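Local coordinates for protein TRAP-type transporter, periplasmic component (Cupriavidus necator, PDB 4P8B) that binds (S)-2-acetolactate as the periplasmic solute-binding component of a TRAP-type transporter, probably delivering it to the membrane part for uptake, at residues F233-G238 / K300-T305; R162-P167 / D310-A315. All coordinates share one frame; numbering follows the deposited sequence. Where two conformers were deposited one is given.

Contact 1: residues F233-G238 / K300-T305; sequences FVTTWG and KVTHLT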
loop_
_atom_site.group_PDB
_atom_site.type_symbol
_atom_site.label_atom_id
_atom_site.label_comp_id
_atom_site.label_asym_id
_atom_site.label_seq_id
_atom_site.Cartn_x
_atom_site.Cartn_y
_atom_site.Cartn_z
ATOM N N PHE A 233 -7.190 -15.272 -12.818
ATOM C CA PHE A 233 -7.482 -14.154 -13.724
ATOM C C PHE A 233 -6.985 -12.900 -13.037
ATOM O O PHE A 233 -7.236 -12.708 -11.839
ATOM C CB PHE A 233 -8.980 -14.028 -13.934
ATOM C CG PHE A 233 -9.592 -15.195 -14.644
ATOM C CD1 PHE A 233 -9.680 -15.227 -16.024
ATOM C CD2 PHE A 233 -10.079 -16.285 -13.925
ATOM C CE1 PHE A 233 -10.254 -16.305 -16.676
ATOM C CE2 PHE A 233 -10.638 -17.374 -14.576
ATOM C CZ PHE A 233 -10.742 -17.373 -15.959
ATOM N N VAL A 234 -6.256 -12.057 -13.764
ATOM C CA VAL A 234 -5.817 -10.759 -13.279
ATOM C C VAL A 234 -6.065 -9.716 -14.354
ATOM O O VAL A 234 -5.811 -9.971 -15.518
ATOM C CB VAL A 234 -4.293 -10.768 -12.993
ATOM C CG1 VAL A 234 -3.765 -9.351 -12.758
ATOM C CG2 VAL A 234 -3.968 -11.658 -11.822
ATOM N N THR A 235 -6.540 -8.535 -13.950
ATOM C CA THR A 235 -6.598 -7.382 -14.855
ATOM C C THR A 235 -5.739 -6.275 -14.304
ATOM O O THR A 235 -5.898 -5.869 -13.161
ATOM C CB THR A 235 -8.024 -6.907 -15.040
ATOM O OG1 THR A 235 -8.742 -7.947 -15.682
ATOM C CG2 THR A 235 -8.097 -5.642 -15.929
ATOM N N THR A 236 -4.806 -5.811 -15.133
ATOM C CA THR A 236 -3.843 -4.828 -14.676
ATOM C C THR A 236 -4.391 -3.405 -14.817
ATOM O O THR A 236 -3.767 -2.541 -15.454
ATOM C CB THR A 236 -2.543 -4.961 -15.452
ATOM O OG1 THR A 236 -2.823 -4.834 -16.851
ATOM C CG2 THR A 236 -1.865 -6.314 -15.155
ATOM N N TRP A 237 -5.551 -3.162 -14.235
ATOM C CA TRP A 237 -6.240 -1.874 -14.359
ATOM C C TRP A 237 -5.582 -0.707 -13.636
ATOM O O TRP A 237 -5.920 0.436 -13.923
ATOM C CB TRP A 237 -7.666 -2.026 -13.893
ATOM C CG TRP A 237 -7.889 -2.366 -12.434
ATOM C CD1 TRP A 237 -6.960 -2.750 -11.494
ATOM C CD2 TRP A 237 -9.145 -2.350 -11.762
ATOM N NE1 TRP A 237 -7.585 -2.987 -10.299
ATOM C CE2 TRP A 237 -8.922 -2.737 -10.426
ATOM C CE3 TRP A 237 -10.455 -2.061 -12.175
ATOM C CZ2 TRP A 237 -9.948 -2.800 -9.501
ATOM C CZ3 TRP A 237 -11.465 -2.129 -11.258
ATOM C CH2 TRP A 237 -11.211 -2.507 -9.930
ATOM N N GLY A 238 -4.644 -0.955 -12.736
ATOM C CA GLY A 238 -3.933 0.119 -12.064
ATOM C C GLY A 238 -4.839 1.084 -11.331
ATOM O O GLY A 238 -4.515 2.289 -11.279
ATOM N N LYS A 300 -4.253 -16.005 -16.377
ATOM C CA LYS A 300 -4.681 -15.217 -17.530
ATOM C C LYS A 300 -4.661 -13.746 -17.144
ATOM O O LYS A 300 -5.473 -13.306 -16.349
ATOM C CB LYS A 300 -6.082 -15.589 -17.982
ATOM C CG LYS A 300 -6.501 -14.855 -19.227
ATOM C CD LYS A 300 -7.875 -15.278 -19.701
ATOM C CE LYS A 300 -8.275 -14.490 -20.931
ATOM N NZ LYS A 300 -7.625 -15.083 -22.121
ATOM N N VAL A 301 -3.723 -13.002 -17.716
ATOM C CA VAL A 301 -3.544 -11.582 -17.404
ATOM C C VAL A 301 -4.128 -10.769 -18.542
ATOM O O VAL A 301 -3.778 -10.952 -19.700
ATOM C CB VAL A 301 -2.054 -11.230 -17.217
ATOM C CG1 VAL A 301 -1.884 -9.736 -16.866
ATOM C CG2 VAL A 301 -1.440 -12.078 -16.138
ATOM N N THR A 302 -5.029 -9.864 -18.167
ATOM C CA THR A 302 -5.753 -9.011 -19.096
ATOM C C THR A 302 -5.270 -7.574 -18.965
ATOM O O THR A 302 -5.191 -7.042 -17.864
ATOM C CB THR A 302 -7.249 -9.073 -18.757
ATOM O OG1 THR A 302 -7.725 -10.405 -19.008
ATOM C CG2 THR A 302 -8.047 -8.071 -19.565
ATOM N N HIS A 303 -4.944 -6.974 -20.097
ATOM C CA HIS A 303 -4.581 -5.561 -20.185
ATOM C C HIS A 303 -5.707 -4.830 -20.905
ATOM O O HIS A 303 -6.114 -5.211 -21.999
ATOM C CB HIS A 303 -3.243 -5.432 -20.927
ATOM C CG HIS A 303 -2.143 -6.245 -20.304
ATOM N ND1 HIS A 303 -1.408 -5.798 -19.230
ATOM C CD2 HIS A 303 -1.679 -7.489 -20.585
ATOM C CE1 HIS A 303 -0.535 -6.725 -18.874
ATOM N NE2 HIS A 303 -0.668 -7.754 -19.694
ATOM N N LEU A 304 -6.237 -3.788 -20.266
ATOM C CA LEU A 304 -7.367 -3.031 -20.806
ATOM C C LEU A 304 -6.977 -2.112 -21.963
ATOM O O LEU A 304 -5.874 -1.560 -21.990
ATOM C CB LEU A 304 -7.986 -2.136 -19.709
ATOM C CG LEU A 304 -8.453 -2.876 -18.451
ATOM C CD1 LEU A 304 -9.068 -1.897 -17.478
ATOM C CD2 LEU A 304 -9.452 -3.935 -18.827
ATOM N N THR A 305 -7.892 -1.941 -22.901
ATOM C CA THR A 305 -7.729 -0.884 -23.885
ATOM C C THR A 305 -7.885 0.474 -23.203
ATOM O O THR A 305 -8.471 0.575 -22.127
ATOM C CB THR A 305 -8.766 -0.999 -24.985
ATOM O OG1 THR A 305 -10.079 -0.812 -24.445
ATOM C CG2 THR A 305 -8.704 -2.369 -25.671
HETATM O O HOH W 1 -4.361 -2.788 -18.303
#
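Phe233, Val234 and Thr235 pair with Lys300, Val301 and Thr302 as two parallel strands, their axes 4.6 Å apart at closest approach and 17° from parallel. They form one end of a four-stranded mixed sheet of this solute-binding fold, in which 300-302 is the outermost strand and strand 156-159 flanks 233-235 on its other edge.

Backbone hydrogen bonds set the register. Val234 N gives to Lys300 O at 3.0 Å. Thr302 N returns a bond to Val234 O at 2.8 Å. Thr236 N then gives to Thr302 O at 3.0 Å. This last bond is nearly collinear with the carbonyl (C=O...N 176°). Beyond the strands water 1 takes over, donating to Thr236 O and accepting from Leu304 N, where Thr236 centres an inverse gamma turn.

Apolar contacts lie on both faces. On that of Thr235 and Thr302, the Thr235 methyl CG2 meets Leu304 CD2 at 3.6 Å, the two side chains crossing at about a right angle; Leu304 CD1 also reaches Trp237 CB. On the face of Val234 and Val301, Thr236 CG2, just past the strand, touches Val301 CG1 at 3.8 Å.

The hydroxyls of Thr235 and Thr302 are satisfied by the neighbouring loop: Thr235 OG1 bonds to Ile164 O and Thr302 OG1 to Glu163 OE2. Thr236 differs. With OG1 between its backbone N and carbonyl carbon (chi1 56°), the Thr236 hydroxyl sits 2.9 Å from His303 ND1 and makes a weak bond to Thr302 O.

Thr302 O therefore receives one nearly straight amide bond and one weak hydroxyl bond; the strand pairing rests on main-chain hydrogen bonds, and a water and methyl contacts continue it past the last bridge.

Contact 2: residues R162-P167 / D310-A315; sequences REIRKP and DAFRKA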
loop_
_atom_site.group_PDB
_atom_site.type_symbol
_atom_site.label_atom_id
_atom_site.label_comp_id
_atom_site.label_asym_id
_atom_site.label_seq_id
_atom_site.Cartn_x
_atom_site.Cartn_y
_atom_site.Cartn_z
ATOM N N ARG A 162 -13.649 -15.365 -13.761
ATOM C CA ARG A 162 -13.729 -14.885 -15.140
ATOM C C ARG A 162 -12.865 -13.674 -15.375
ATOM O O ARG A 162 -12.467 -12.960 -14.461
ATOM C CB ARG A 162 -15.185 -14.541 -15.503
ATOM C CG ARG A 162 -15.795 -13.457 -14.619
ATOM C CD ARG A 162 -17.238 -13.153 -15.034
ATOM N NE ARG A 162 -17.920 -12.227 -14.131
ATOM C CZ ARG A 162 -18.509 -12.562 -12.983
ATOM N NH1 ARG A 162 -18.504 -13.822 -12.553
ATOM N NH2 ARG A 162 -19.102 -11.628 -12.248
ATOM N N GLU A 163 -12.599 -13.422 -16.643
ATOM C CA GLU A 163 -11.861 -12.239 -17.047
ATOM C C GLU A 163 -12.643 -10.959 -16.758
ATOM O O GLU A 163 -13.850 -10.907 -16.993
ATOM C CB GLU A 163 -11.571 -12.349 -18.536
ATOM C CG GLU A 163 -10.822 -11.171 -19.074
ATOM C CD GLU A 163 -10.482 -11.303 -20.544
ATOM O OE1 GLU A 163 -11.295 -11.872 -21.313
ATOM O OE2 GLU A 163 -9.393 -10.848 -20.950
ATOM N N ILE A 164 -11.957 -9.946 -16.242
ATOM C CA ILE A 164 -12.549 -8.630 -16.014
ATOM C C ILE A 164 -12.042 -7.635 -17.060
ATOM O O ILE A 164 -10.847 -7.310 -17.128
ATOM C CB ILE A 164 -12.216 -8.109 -14.606
ATOM C CG1 ILE A 164 -12.777 -9.041 -13.542
ATOM C CG2 ILE A 164 -12.719 -6.685 -14.428
ATOM C CD1 ILE A 164 -12.472 -8.581 -12.111
ATOM N N ARG A 165 -12.943 -7.191 -17.934
ATOM C CA ARG A 165 -12.601 -6.172 -18.918
ATOM C C ARG A 165 -13.433 -4.904 -18.766
ATOM O O ARG A 165 -13.086 -3.876 -19.334
ATOM C CB ARG A 165 -12.804 -6.714 -20.335
ATOM C CG ARG A 165 -11.961 -7.933 -20.719
ATOM C CD ARG A 165 -11.874 -8.100 -22.263
ATOM N NE ARG A 165 -11.011 -7.042 -22.792
ATOM C CZ ARG A 165 -9.692 -7.159 -22.964
ATOM N NH1 ARG A 165 -9.076 -8.318 -22.745
ATOM N NH2 ARG A 165 -8.979 -6.117 -23.381
ATOM N N LYS A 166 -14.549 -4.974 -18.050
ATOM C CA LYS A 166 -15.474 -3.845 -17.967
ATOM C C LYS A 166 -16.244 -3.953 -16.661
ATOM O O LYS A 166 -16.295 -5.027 -16.049
ATOM C CB LYS A 166 -16.441 -3.845 -19.165
ATOM C CG LYS A 166 -17.296 -5.111 -19.272
ATOM C CD LYS A 166 -18.142 -5.107 -20.540
ATOM C CE LYS A 166 -18.989 -6.355 -20.664
ATOM N NZ LYS A 166 -18.181 -7.581 -20.827
ATOM N N PRO A 167 -16.839 -2.839 -16.206
ATOM C CA PRO A 167 -17.450 -2.863 -14.876
ATOM C C PRO A 167 -18.488 -3.960 -14.719
ATOM O O PRO A 167 -18.606 -4.573 -13.659
ATOM C CB PRO A 167 -18.086 -1.480 -14.772
ATOM C CG PRO A 167 -17.177 -0.620 -15.557
ATOM C CD PRO A 167 -16.753 -1.469 -16.738
ATOM N N ASP A 310 -11.094 3.958 -19.549
ATOM C CA ASP A 310 -11.908 5.141 -19.317
ATOM C C ASP A 310 -13.305 4.792 -18.801
ATOM O O ASP A 310 -13.898 5.564 -18.048
ATOM C CB ASP A 310 -12.007 5.998 -20.572
ATOM C CG ASP A 310 -12.510 7.386 -20.271
ATOM O OD1 ASP A 310 -11.744 8.167 -19.671
ATOM O OD2 ASP A 310 -13.672 7.682 -20.612
ATOM N N ALA A 311 -13.838 3.640 -19.198
ATOM C CA ALA A 311 -15.128 3.215 -18.679
ATOM C C ALA A 311 -15.050 2.932 -17.160
ATOM O O ALA A 311 -15.983 3.235 -16.411
ATOM C CB ALA A 311 -15.616 2.000 -19.423
ATOM N N PHE A 312 -13.954 2.332 -16.688
ATOM C CA PHE A 312 -13.793 2.128 -15.250
ATOM C C PHE A 312 -13.668 3.443 -14.500
ATOM O O PHE A 312 -14.228 3.591 -13.415
ATOM C CB PHE A 312 -12.582 1.236 -14.947
ATOM C CG PHE A 312 -12.861 -0.234 -15.076
ATOM C CD1 PHE A 312 -13.572 -0.904 -14.105
ATOM C CD2 PHE A 312 -12.372 -0.944 -16.147
ATOM C CE1 PHE A 312 -13.816 -2.257 -14.208
ATOM C CE2 PHE A 312 -12.608 -2.298 -16.266
ATOM C CZ PHE A 312 -13.331 -2.969 -15.296
ATOM N N ARG A 313 -12.947 4.401 -15.075
ATOM C CA ARG A 313 -12.797 5.711 -14.448
ATOM C C ARG A 313 -14.147 6.397 -14.352
ATOM O O ARG A 313 -14.501 6.953 -13.313
ATOM C CB ARG A 313 -11.803 6.562 -15.228
ATOM C CG ARG A 313 -11.619 7.974 -14.651
ATOM C CD ARG A 313 -10.884 8.865 -15.601
ATOM N NE ARG A 313 -9.502 8.439 -15.802
ATOM C CZ ARG A 313 -8.886 8.392 -16.981
ATOM N NH1 ARG A 313 -9.520 8.726 -18.105
ATOM N NH2 ARG A 313 -7.619 8.002 -17.040
ATOM N N LYS A 314 -14.919 6.355 -15.430
ATOM C CA LYS A 314 -16.214 7.007 -15.414
ATOM C C LYS A 314 -17.161 6.329 -14.423
ATOM O O LYS A 314 -17.897 7.009 -13.705
ATOM C CB LYS A 314 -16.772 7.099 -16.839
ATOM C CG LYS A 314 -16.002 8.166 -17.653
ATOM C CD LYS A 314 -16.529 8.431 -19.062
ATOM C CE LYS A 314 -16.425 9.924 -19.398
ATOM N NZ LYS A 314 -15.798 10.219 -20.725
ATOM N N ALA A 315 -17.084 5.008 -14.305
ATOM C CA ALA A 315 -17.975 4.286 -13.406
ATOM C C ALA A 315 -17.666 4.597 -11.944
ATOM O O ALA A 315 -18.533 4.477 -11.085
ATOM C CB ALA A 315 -17.888 2.790 -13.651
#
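Pro167 lies over the ring of Phe312 in a CH-pi contact that joins helix 306-315 to the loop between strands 156-159 and 174-177 of this family 7 solute-binding fold. The evidence is the position of Pro167 CD, 4.0 Å from the centroid of the Phe312 ring and only 12° off the ring normal.

The bump is Phe312, and the hollow that receives it is the bend of the chain from Ile164 to Pro167. Phe312 CG stands anti to its carbonyl carbon (chi1 -82°), which carries the ring from the helix toward the loop and puts its far end against main chain: Phe312 CZ is 3.4 Å from Lys166 C, and Phe312 CE2 is 3.5 Å from Arg165 O. Ile164 closes the hollow with its CG2 branch, which meets Phe312 CZ at 3.9 Å with the two side chains crossing at about a right angle.

A smaller bump fits the opposite way. Pro167 CG fits between Phe312 and Ala315, touching CD1 of the former at 3.9 Å and CB of the latter at 4.0 Å. Ala311 and Ala315, one helical turn apart, point their CB atoms toward the loop, and their short side chains are consistent with the close approach of the proline.

No hydrogen bond crosses between the two segments; shape and apolar contact carry the pairing. Elsewhere the Phe312 ring meets Trp237 edge-to-face and touches Phe115 and Leu304. The charged groups of the loop lie to the side: Arg165 NE pairs with Glu308 of the same helix, while Arg165 NH1 reaches Glu163 OE2 at 3.1 Å, 51° out of the carboxylate plane.

Overall arrangement
From the N terminus the chain first reaches the loop 162-167, after strand 156-159, and then runs through strand 233-235 and strand 300-302 before entering helix 306-315. Contact 2 closes the longer loop, of 142 intervening residues; contact 1, with 61 between its segments, is nested inside it. Their centres are about 10 Å apart, and the two contacts touch through side-chain hydroxyls of the strands and the loop 162-167. Contact 1 builds the edge of the four-stranded sheet, whereas contact 2 fastens to the loop beside that sheet the helix that follows strand 300-302 directly in the chain.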